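Local coordinates for tumor necrosis factor-inducible gene 6 protein (Homo sapiens, PDB 2PF5) that uses this Link module to bind hyaluronan, while the full-length protein transfers heavy chains from inter-alpha-inhibitor onto hyaluronan during extracellular matrix remodelling, at residues C47-M52 against I76-R81; L14-A19 against G28-Y33; A21-E26 against W88-Y93. All blocks are in the same frame, centred on the assembly; numbering follows the deposited sequence.

In the fold
All three contacts lie in one Link module and reach the same mixed sheet. Contacts 2 and 3 are close neighbours, their centres about 5 Å apart: both use helix 16-25, and the L30 CD2 methyl of contact 2 lies 3.7 Å from C23 SG of contact 3. Contact 1 is on the other side of the chain's centre from contact 3, about 13 Å away between centres, but strand 50-51 pairs with strand 89-93, where W51 N reaches D89 O at 2.9 Å. W51 also joins contact 1 to contact 2, about 11 Å between centres, with W51 NE1 2.9 Å from L14 O. The Link module they build is the part of the protein that interacts with hyaluronan.

Contact 1: residues C47-M52 against I76-R81; sequences CAAGWM and IDYGIR
W51 and R81 each turn CG beside the backbone N, anti to the carbonyl carbon (chi1 -65° and -49°), which brings the six-membered end of the indole against the first methylenes of the arginine. W51 CH2 lies 3.7 Å from R81 CB, and W51 CZ3 is 3.8 Å from R81 CG, so it is the aliphatic base of R81 that packs here and not its charged end. The two side chains cross at about a right angle, and the guanidinium, its plane 49° from that of the indole, is not stacked parallel on it. Bends at chi2 and chi3 fold the charged end back along its own segment, where R81 NH2 donates to Y78 O at 2.8 Å, nearly in line with the carbonyl bond; R81 NE makes a salt bridge with E86. The second touch is A49 CB on the Y78 ring, 3.5 Å from Y78 CE2 and arriving obliquely. Strands 50-51 and 74-80 of this Link module are not paired directly: each is hydrogen-bonded to strand 56-61, and the contact spans that strand through side chains, with V57 touched by both W51 and R81. W88 fills in beside them, meeting the W51 and Y78 rings edge-to-face and touching A49. Around Y78, D77 OD1 accepts from G79 N at 2.8 Å from above the carboxylate plane, an Asx turn.

Contact 2: residues L14-A19 against G28-Y33; sequences LTYAEA and GHLATY
L30 divides its two methyls between two residues of helix 16-25. L30 CD1 presses obliquely on the Y16 ring, 3.3 Å from Y16 CE1 in a tight approach, with Y16 CZ and OH at about 4.0 Å. L30 CD2 goes to A19, 4.0 Å from A19 CB and 3.9 Å from A19 O. With its CG anti to the backbone N (chi1 177°), Y16 swings its ring off the first turn of the helix and out toward L30, and R84 makes a cation-pi interaction with that ring. Three residues apart, Y16 and A19 thus receive the branched end of L30 together, and A19 also touches A90 of strand 89-93. This packs the first helix of the Link module, a domain related to the C-type lectins, against the short strand 29-30 that follows it. The start of the helix is set by a capping box: E18 N donates to T15 OG1 at 3.2 Å, while T15 N returns a nearly straight bond (174°) to E18 OE1 on the anti side of the carboxylate, tilted out of its plane. On the other segment, backbone bonds of H29 with Y93 and of A31 with Y91 hold L30 in place, and T32 caps the start of helix 33-41.

Contact 3: residues A21-E26 against W88-Y93; sequences AVCEFE and WDAYCY
The peptide group of Y91 passes beside the disulfide of C23 and C92, Y91 O 3.9 Å from C23 SG, while its carbonyl is bonded to the backbone of A31. The Y91 side chain sets out away from the helix; its ring meets the H4 ring with planes at about 45°, touches L36, Y59 and P60, and its OH is hydrogen-bonded to A48 O. At the start of the strand the W88 indole meets Y12 edge-to-face, and W88 NE1 bonds to E86. Strand 89-93 thus has two different faces: Y91 and Y93 set out away from helix 21-25, while A90 and C92 point toward it. The centre of the contact is the bond between C23 SG and C92 SG, 2.0 Å long and left-handed, with a torsion of -83° about the S-S bond. Both cysteines hold SG beside their own backbone N, anti to the carbonyl carbon (chi1 -64° and -61°). A90 CB lies 4.3 Å from C23 SG, on the same side of the strand as C92. Helix 21-25 and strand 89-93 run in roughly the same direction and approach to 8.3 Å between the axes of these short segments. Strand 2-5 lies alongside: Y3 touches C92, and E26 at the helix end takes a salt bridge from R5 and a hydrogen bond with Y3 OH. The bridge, a disulfide of the Link module, ties the module's first helix to its last strand. Being buried and covalent, it fixes the spacing of two elements far apart in sequence, which should limit unfolding of this secreted domain.

Contact 1: residues C47-M52 against I76-R81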
loop_
_atom_site.group_PDB
_atom_site.type_symbol
_atom_site.label_atom_id
_atom_site.label_comp_id
_atom_site.label_asym_id
_atom_site.label_seq_id
_atom_site.Cartn_x
_atom_site.Cartn_y
_atom_site.Cartn_z
ATOM N N CYS A 47 -5.511 -7.650 4.351
ATOM C CA CYS A 47 -5.571 -7.119 5.714
ATOM C C CYS A 47 -4.155 -6.777 6.207
ATOM O O CYS A 47 -3.622 -7.433 7.091
ATOM C CB CYS A 47 -6.315 -8.059 6.669
ATOM S SG CYS A 47 -6.766 -7.201 8.225
ATOM N N ALA A 48 -3.561 -5.757 5.598
ATOM C CA ALA A 48 -2.197 -5.326 5.927
ATOM C C ALA A 48 -1.997 -3.890 5.500
ATOM O O ALA A 48 -2.083 -3.558 4.301
ATOM C CB ALA A 48 -1.146 -6.248 5.251
ATOM N N ALA A 49 -1.716 -3.024 6.475
ATOM C CA ALA A 49 -1.522 -1.615 6.193
ATOM C C ALA A 49 -0.252 -1.470 5.346
ATOM O O ALA A 49 0.775 -2.108 5.642
ATOM C CB ALA A 49 -1.389 -0.832 7.519
ATOM N N GLY A 50 -0.315 -0.630 4.327
ATOM C CA GLY A 50 0.830 -0.351 3.487
ATOM C C GLY A 50 0.931 1.095 3.057
ATOM O O GLY A 50 -0.078 1.770 2.902
ATOM N N TRP A 51 2.166 1.540 2.806
ATOM C CA TRP A 51 2.431 2.810 2.142
ATOM C C TRP A 51 1.826 2.866 0.724
ATOM O O TRP A 51 1.829 1.875 -0.027
ATOM C CB TRP A 51 3.943 3.063 2.027
ATOM C CG TRP A 51 4.653 3.234 3.361
ATOM C CD1 TRP A 51 5.463 2.325 3.992
ATOM C CD2 TRP A 51 4.624 4.406 4.194
ATOM N NE1 TRP A 51 5.934 2.870 5.187
ATOM C CE2 TRP A 51 5.429 4.142 5.323
ATOM C CE3 TRP A 51 3.988 5.655 4.089
ATOM C CZ2 TRP A 51 5.640 5.100 6.349
ATOM C CZ3 TRP A 51 4.161 6.604 5.128
ATOM C CH2 TRP A 51 4.997 6.313 6.238
ATOM N N MET A 52 1.342 4.050 0.378
ATOM C CA MET A 52 0.854 4.333 -0.965
ATOM C C MET A 52 1.261 5.742 -1.347
ATOM O O MET A 52 1.975 6.398 -0.594
ATOM C CB MET A 52 -0.667 4.053 -1.063
ATOM C CG MET A 52 -1.546 5.092 -0.386
ATOM S SD MET A 52 -3.319 4.627 -0.280
ATOM C CE MET A 52 -3.226 3.597 1.115
ATOM N N ILE A 76 -9.259 1.319 4.734
ATOM C CA ILE A 76 -9.085 1.814 6.097
ATOM C C ILE A 76 -7.945 2.825 5.963
ATOM O O ILE A 76 -6.858 2.471 5.496
ATOM C CB ILE A 76 -8.732 0.665 7.081
ATOM C CG1 ILE A 76 -9.827 -0.421 7.045
ATOM C CG2 ILE A 76 -8.438 1.219 8.522
ATOM C CD1 ILE A 76 -11.217 0.042 7.498
ATOM N N ASP A 77 -8.215 4.093 6.292
ATOM C CA ASP A 77 -7.237 5.159 6.038
ATOM C C ASP A 77 -6.430 5.401 7.342
ATOM O O ASP A 77 -6.996 5.797 8.336
ATOM C CB ASP A 77 -8.005 6.445 5.584
ATOM C CG ASP A 77 -7.095 7.675 5.404
ATOM O OD1 ASP A 77 -5.926 7.522 4.968
ATOM O OD2 ASP A 77 -7.594 8.801 5.635
ATOM N N TYR A 78 -5.122 5.137 7.331
ATOM C CA TYR A 78 -4.269 5.523 8.469
ATOM C C TYR A 78 -3.687 6.921 8.226
ATOM O O TYR A 78 -2.888 7.426 9.019
ATOM C CB TYR A 78 -3.122 4.515 8.645
ATOM C CG TYR A 78 -3.479 3.191 9.308
ATOM C CD1 TYR A 78 -4.800 2.839 9.611
ATOM C CD2 TYR A 78 -2.470 2.274 9.607
ATOM C CE1 TYR A 78 -5.095 1.626 10.233
ATOM C CE2 TYR A 78 -2.758 1.051 10.193
ATOM C CZ TYR A 78 -4.060 0.733 10.505
ATOM O OH TYR A 78 -4.313 -0.487 11.128
ATOM N N GLY A 79 -4.106 7.560 7.131
ATOM C CA GLY A 79 -3.699 8.929 6.832
ATOM C C GLY A 79 -2.314 9.109 6.220
ATOM O O GLY A 79 -1.521 8.193 6.175
ATOM N N ILE A 80 -2.015 10.330 5.780
ATOM C CA ILE A 80 -0.637 10.622 5.368
ATOM C C ILE A 80 0.150 10.826 6.666
ATOM O O ILE A 80 -0.183 11.729 7.457
ATOM C CB ILE A 80 -0.568 11.858 4.487
ATOM C CG1 ILE A 80 -1.274 11.571 3.132
ATOM C CG2 ILE A 80 0.925 12.301 4.285
ATOM C CD1 ILE A 80 -1.561 12.863 2.396
ATOM N N ARG A 81 1.151 9.970 6.853
ATOM C CA ARG A 81 1.911 9.818 8.101
ATOM C C ARG A 81 2.967 10.901 8.203
ATOM O O ARG A 81 3.746 11.121 7.272
ATOM C CB ARG A 81 2.588 8.445 8.152
ATOM C CG ARG A 81 1.613 7.220 7.813
ATOM C CD ARG A 81 0.443 7.137 8.780
ATOM N NE ARG A 81 0.881 7.017 10.166
ATOM C CZ ARG A 81 0.167 7.346 11.243
ATOM N NH1 ARG A 81 0.730 7.210 12.434
ATOM N NH2 ARG A 81 -1.076 7.847 11.161
#

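Contact 2: residues L14-A19 against G28-Y33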
loop_
_atom_site.group_PDB
_atom_site.type_symbol
_atom_site.label_atom_id
_atom_site.label_comp_id
_atom_site.label_asym_id
_atom_site.label_seq_id
_atom_site.Cartn_x
_atom_site.Cartn_y
_atom_site.Cartn_z
ATOM N N LEU A 14 8.924 -1.881 5.919
ATOM C CA LEU A 14 9.332 -0.884 4.925
ATOM C C LEU A 14 9.028 0.536 5.378
ATOM O O LEU A 14 7.899 0.845 5.743
ATOM C CB LEU A 14 8.655 -1.106 3.549
ATOM C CG LEU A 14 8.921 -2.464 2.880
ATOM C CD1 LEU A 14 7.844 -2.671 1.799
ATOM C CD2 LEU A 14 10.280 -2.511 2.282
ATOM N N THR A 15 10.041 1.410 5.326
ATOM C CA THR A 15 9.805 2.847 5.490
ATOM C C THR A 15 9.137 3.329 4.214
ATOM O O THR A 15 9.078 2.579 3.214
ATOM C CB THR A 15 11.113 3.637 5.693
ATOM O OG1 THR A 15 11.911 3.500 4.509
ATOM C CG2 THR A 15 11.911 3.118 6.935
ATOM N N TYR A 16 8.654 4.571 4.220
ATOM C CA TYR A 16 8.042 5.146 3.035
ATOM C C TYR A 16 9.008 5.107 1.847
ATOM O O TYR A 16 8.645 4.681 0.759
ATOM C CB TYR A 16 7.593 6.594 3.279
ATOM C CG TYR A 16 7.010 7.248 2.039
ATOM C CD1 TYR A 16 5.887 6.691 1.410
ATOM C CD2 TYR A 16 7.573 8.409 1.491
ATOM C CE1 TYR A 16 5.345 7.258 0.263
ATOM C CE2 TYR A 16 7.007 9.015 0.334
ATOM C CZ TYR A 16 5.906 8.411 -0.272
ATOM O OH TYR A 16 5.295 8.953 -1.384
ATOM N N ALA A 17 10.242 5.565 2.064
ATOM C CA ALA A 17 11.242 5.591 0.966
ATOM C C ALA A 17 11.529 4.175 0.460
ATOM O O ALA A 17 11.753 3.983 -0.739
ATOM C CB ALA A 17 12.580 6.282 1.435
ATOM N N GLU A 18 11.577 3.198 1.361
ATOM C CA GLU A 18 11.858 1.819 0.976
ATOM C C GLU A 18 10.692 1.230 0.188
ATOM O O GLU A 18 10.882 0.511 -0.811
ATOM C CB GLU A 18 12.131 0.963 2.206
ATOM C CG GLU A 18 13.464 1.339 2.833
ATOM C CD GLU A 18 13.741 0.642 4.144
ATOM O OE1 GLU A 18 12.796 0.181 4.835
ATOM O OE2 GLU A 18 14.941 0.617 4.498
ATOM N N ALA A 19 9.494 1.515 0.669
ATOM C CA ALA A 19 8.275 1.106 -0.055
ATOM C C ALA A 19 8.273 1.656 -1.501
ATOM O O ALA A 19 8.034 0.923 -2.479
ATOM C CB ALA A 19 7.060 1.596 0.693
ATOM N N GLY A 28 7.210 -0.396 -11.267
ATOM C CA GLY A 28 6.061 0.474 -11.070
ATOM C C GLY A 28 6.321 1.651 -10.156
ATOM O O GLY A 28 7.425 2.236 -10.171
ATOM N N HIS A 29 5.283 2.021 -9.405
ATOM C CA HIS A 29 5.282 3.148 -8.459
ATOM C C HIS A 29 4.347 2.770 -7.349
ATOM O O HIS A 29 3.615 1.778 -7.483
ATOM C CB HIS A 29 4.804 4.448 -9.149
ATOM C CG HIS A 29 5.588 4.786 -10.377
ATOM N ND1 HIS A 29 6.841 5.373 -10.327
ATOM C CD2 HIS A 29 5.330 4.557 -11.688
ATOM C CE1 HIS A 29 7.308 5.499 -11.557
ATOM N NE2 HIS A 29 6.413 5.005 -12.398
ATOM N N LEU A 30 4.343 3.525 -6.243
ATOM C CA LEU A 30 3.331 3.311 -5.220
ATOM C C LEU A 30 1.967 3.601 -5.832
ATOM O O LEU A 30 1.796 4.573 -6.630
ATOM C CB LEU A 30 3.539 4.226 -4.016
ATOM C CG LEU A 30 4.760 3.846 -3.143
ATOM C CD1 LEU A 30 5.103 5.075 -2.265
ATOM C CD2 LEU A 30 4.546 2.569 -2.305
ATOM N N ALA A 31 1.009 2.773 -5.454
ATOM C CA ALA A 31 -0.381 2.976 -5.938
ATOM C C ALA A 31 -0.922 4.274 -5.325
ATOM O O ALA A 31 -0.611 4.627 -4.151
ATOM C CB ALA A 31 -1.235 1.788 -5.541
ATOM N N THR A 32 -1.719 5.008 -6.085
ATOM C CA THR A 32 -2.498 6.080 -5.498
ATOM C C THR A 32 -3.691 5.530 -4.714
ATOM O O THR A 32 -4.130 4.372 -4.901
ATOM C CB THR A 32 -2.992 7.071 -6.540
ATOM O OG1 THR A 32 -4.031 6.461 -7.325
ATOM C CG2 THR A 32 -1.852 7.555 -7.478
ATOM N N TYR A 33 -4.239 6.357 -3.836
ATOM C CA TYR A 33 -5.473 5.998 -3.172
ATOM C C TYR A 33 -6.578 5.634 -4.184
ATOM O O TYR A 33 -7.289 4.663 -3.981
ATOM C CB TYR A 33 -5.990 7.148 -2.314
ATOM C CG TYR A 33 -7.252 6.786 -1.550
ATOM C CD1 TYR A 33 -7.176 6.250 -0.250
ATOM C CD2 TYR A 33 -8.520 6.978 -2.125
ATOM C CE1 TYR A 33 -8.314 5.914 0.444
ATOM C CE2 TYR A 33 -9.681 6.631 -1.451
ATOM C CZ TYR A 33 -9.570 6.087 -0.168
ATOM O OH TYR A 33 -10.721 5.807 0.528
#

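Contact 3: residues A21-E26 against W88-Y93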
loop_
_atom_site.group_PDB
_atom_site.type_symbol
_atom_site.label_atom_id
_atom_site.label_comp_id
_atom_site.label_asym_id
_atom_site.label_seq_id
_atom_site.Cartn_x
_atom_site.Cartn_y
_atom_site.Cartn_z
ATOM N N ALA A 21 10.887 2.676 -3.259
ATOM C CA ALA A 21 11.955 1.975 -3.962
ATOM C C ALA A 21 11.599 0.534 -4.402
ATOM O O ALA A 21 11.952 0.106 -5.515
ATOM C CB ALA A 21 13.280 2.004 -3.078
ATOM N N VAL A 22 10.883 -0.198 -3.546
ATOM C CA VAL A 22 10.460 -1.565 -3.880
ATOM C C VAL A 22 9.481 -1.561 -5.085
ATOM O O VAL A 22 9.647 -2.334 -6.038
ATOM C CB VAL A 22 9.788 -2.259 -2.675
ATOM C CG1 VAL A 22 9.111 -3.587 -3.119
ATOM C CG2 VAL A 22 10.844 -2.554 -1.604
ATOM N N CYS A 23 8.500 -0.672 -5.057
ATOM C CA CYS A 23 7.555 -0.596 -6.207
ATOM C C CYS A 23 8.295 -0.211 -7.506
ATOM O O CYS A 23 8.060 -0.799 -8.581
ATOM C CB CYS A 23 6.364 0.343 -5.890
ATOM S SG CYS A 23 5.312 -0.211 -4.547
ATOM N N GLU A 24 9.240 0.733 -7.397
ATOM C CA GLU A 24 10.063 1.135 -8.532
ATOM C C GLU A 24 10.934 -0.004 -9.054
ATOM O O GLU A 24 11.061 -0.229 -10.266
ATOM C CB GLU A 24 10.943 2.342 -8.172
ATOM C CG GLU A 24 10.168 3.628 -7.906
ATOM C CD GLU A 24 11.055 4.764 -7.398
ATOM O OE1 GLU A 24 12.239 4.501 -7.037
ATOM O OE2 GLU A 24 10.563 5.916 -7.362
ATOM N N PHE A 25 11.518 -0.735 -8.117
ATOM C CA PHE A 25 12.406 -1.836 -8.448
ATOM C C PHE A 25 11.663 -2.872 -9.292
ATOM O O PHE A 25 12.254 -3.496 -10.188
ATOM C CB PHE A 25 12.935 -2.479 -7.161
ATOM C CG PHE A 25 13.821 -3.669 -7.392
ATOM C CD1 PHE A 25 15.011 -3.553 -8.095
ATOM C CD2 PHE A 25 13.495 -4.889 -6.825
ATOM C CE1 PHE A 25 15.854 -4.666 -8.288
ATOM C CE2 PHE A 25 14.335 -6.003 -6.996
ATOM C CZ PHE A 25 15.495 -5.894 -7.727
ATOM N N GLU A 26 10.380 -3.043 -9.000
ATOM C CA GLU A 26 9.590 -4.074 -9.667
ATOM C C GLU A 26 8.928 -3.543 -10.929
ATOM O O GLU A 26 8.149 -4.265 -11.573
ATOM C CB GLU A 26 8.551 -4.685 -8.704
ATOM C CG GLU A 26 9.251 -5.576 -7.651
ATOM C CD GLU A 26 8.306 -6.394 -6.753
ATOM O OE1 GLU A 26 7.069 -6.264 -6.873
ATOM O OE2 GLU A 26 8.827 -7.210 -5.945
ATOM N N TRP A 88 5.806 -0.226 7.419
ATOM C CA TRP A 88 4.530 -0.798 7.014
ATOM C C TRP A 88 4.822 -1.686 5.801
ATOM O O TRP A 88 5.974 -1.931 5.463
ATOM C CB TRP A 88 3.553 0.317 6.624
ATOM C CG TRP A 88 3.141 1.268 7.789
ATOM C CD1 TRP A 88 3.525 2.576 7.969
ATOM C CD2 TRP A 88 2.287 0.946 8.897
ATOM N NE1 TRP A 88 2.928 3.104 9.105
ATOM C CE2 TRP A 88 2.171 2.123 9.697
ATOM C CE3 TRP A 88 1.591 -0.209 9.285
ATOM C CZ2 TRP A 88 1.377 2.168 10.852
ATOM C CZ3 TRP A 88 0.818 -0.176 10.447
ATOM C CH2 TRP A 88 0.707 1.015 11.216
ATOM N N ASP A 89 3.777 -2.130 5.104
ATOM C CA ASP A 89 4.012 -2.810 3.846
ATOM C C ASP A 89 3.951 -1.773 2.714
ATOM O O ASP A 89 4.092 -0.561 2.953
ATOM C CB ASP A 89 3.000 -3.966 3.692
ATOM C CG ASP A 89 3.278 -5.120 4.644
ATOM O OD1 ASP A 89 4.419 -5.262 5.174
ATOM O OD2 ASP A 89 2.342 -5.917 4.860
ATOM N N ALA A 90 3.713 -2.229 1.481
ATOM C CA ALA A 90 3.638 -1.338 0.330
ATOM C C ALA A 90 2.485 -1.779 -0.577
ATOM O O ALA A 90 2.251 -2.969 -0.742
ATOM C CB ALA A 90 4.950 -1.368 -0.454
ATOM N N TYR A 91 1.787 -0.803 -1.148
ATOM C CA TYR A 91 0.821 -1.032 -2.235
ATOM C C TYR A 91 1.394 -0.432 -3.500
ATOM O O TYR A 91 1.617 0.783 -3.577
ATOM C CB TYR A 91 -0.584 -0.466 -1.899
ATOM C CG TYR A 91 -1.244 -1.373 -0.921
ATOM C CD1 TYR A 91 -1.244 -1.057 0.439
ATOM C CD2 TYR A 91 -1.786 -2.616 -1.332
ATOM C CE1 TYR A 91 -1.815 -1.925 1.379
ATOM C CE2 TYR A 91 -2.344 -3.498 -0.403
ATOM C CZ TYR A 91 -2.353 -3.132 0.960
ATOM O OH TYR A 91 -2.884 -3.976 1.908
ATOM N N CYS A 92 1.690 -1.306 -4.465
ATOM C CA CYS A 92 2.293 -0.922 -5.725
ATOM C C CYS A 92 1.265 -0.893 -6.871
ATOM O O CYS A 92 0.310 -1.677 -6.903
ATOM C CB CYS A 92 3.362 -1.924 -6.131
ATOM S SG CYS A 92 4.754 -2.129 -5.000
ATOM N N TYR A 93 1.538 -0.025 -7.835
ATOM C CA TYR A 93 0.811 0.008 -9.109
ATOM C C TYR A 93 1.774 -0.252 -10.277
ATOM O O TYR A 93 2.758 0.480 -10.470
ATOM C CB TYR A 93 0.094 1.342 -9.286
ATOM C CG TYR A 93 -0.649 1.390 -10.616
ATOM C CD1 TYR A 93 -1.675 0.472 -10.889
ATOM C CD2 TYR A 93 -0.333 2.324 -11.586
ATOM C CE1 TYR A 93 -2.355 0.479 -12.120
ATOM C CE2 TYR A 93 -1.033 2.356 -12.849
ATOM C CZ TYR A 93 -2.051 1.428 -13.065
ATOM O OH TYR A 93 -2.738 1.401 -14.260
#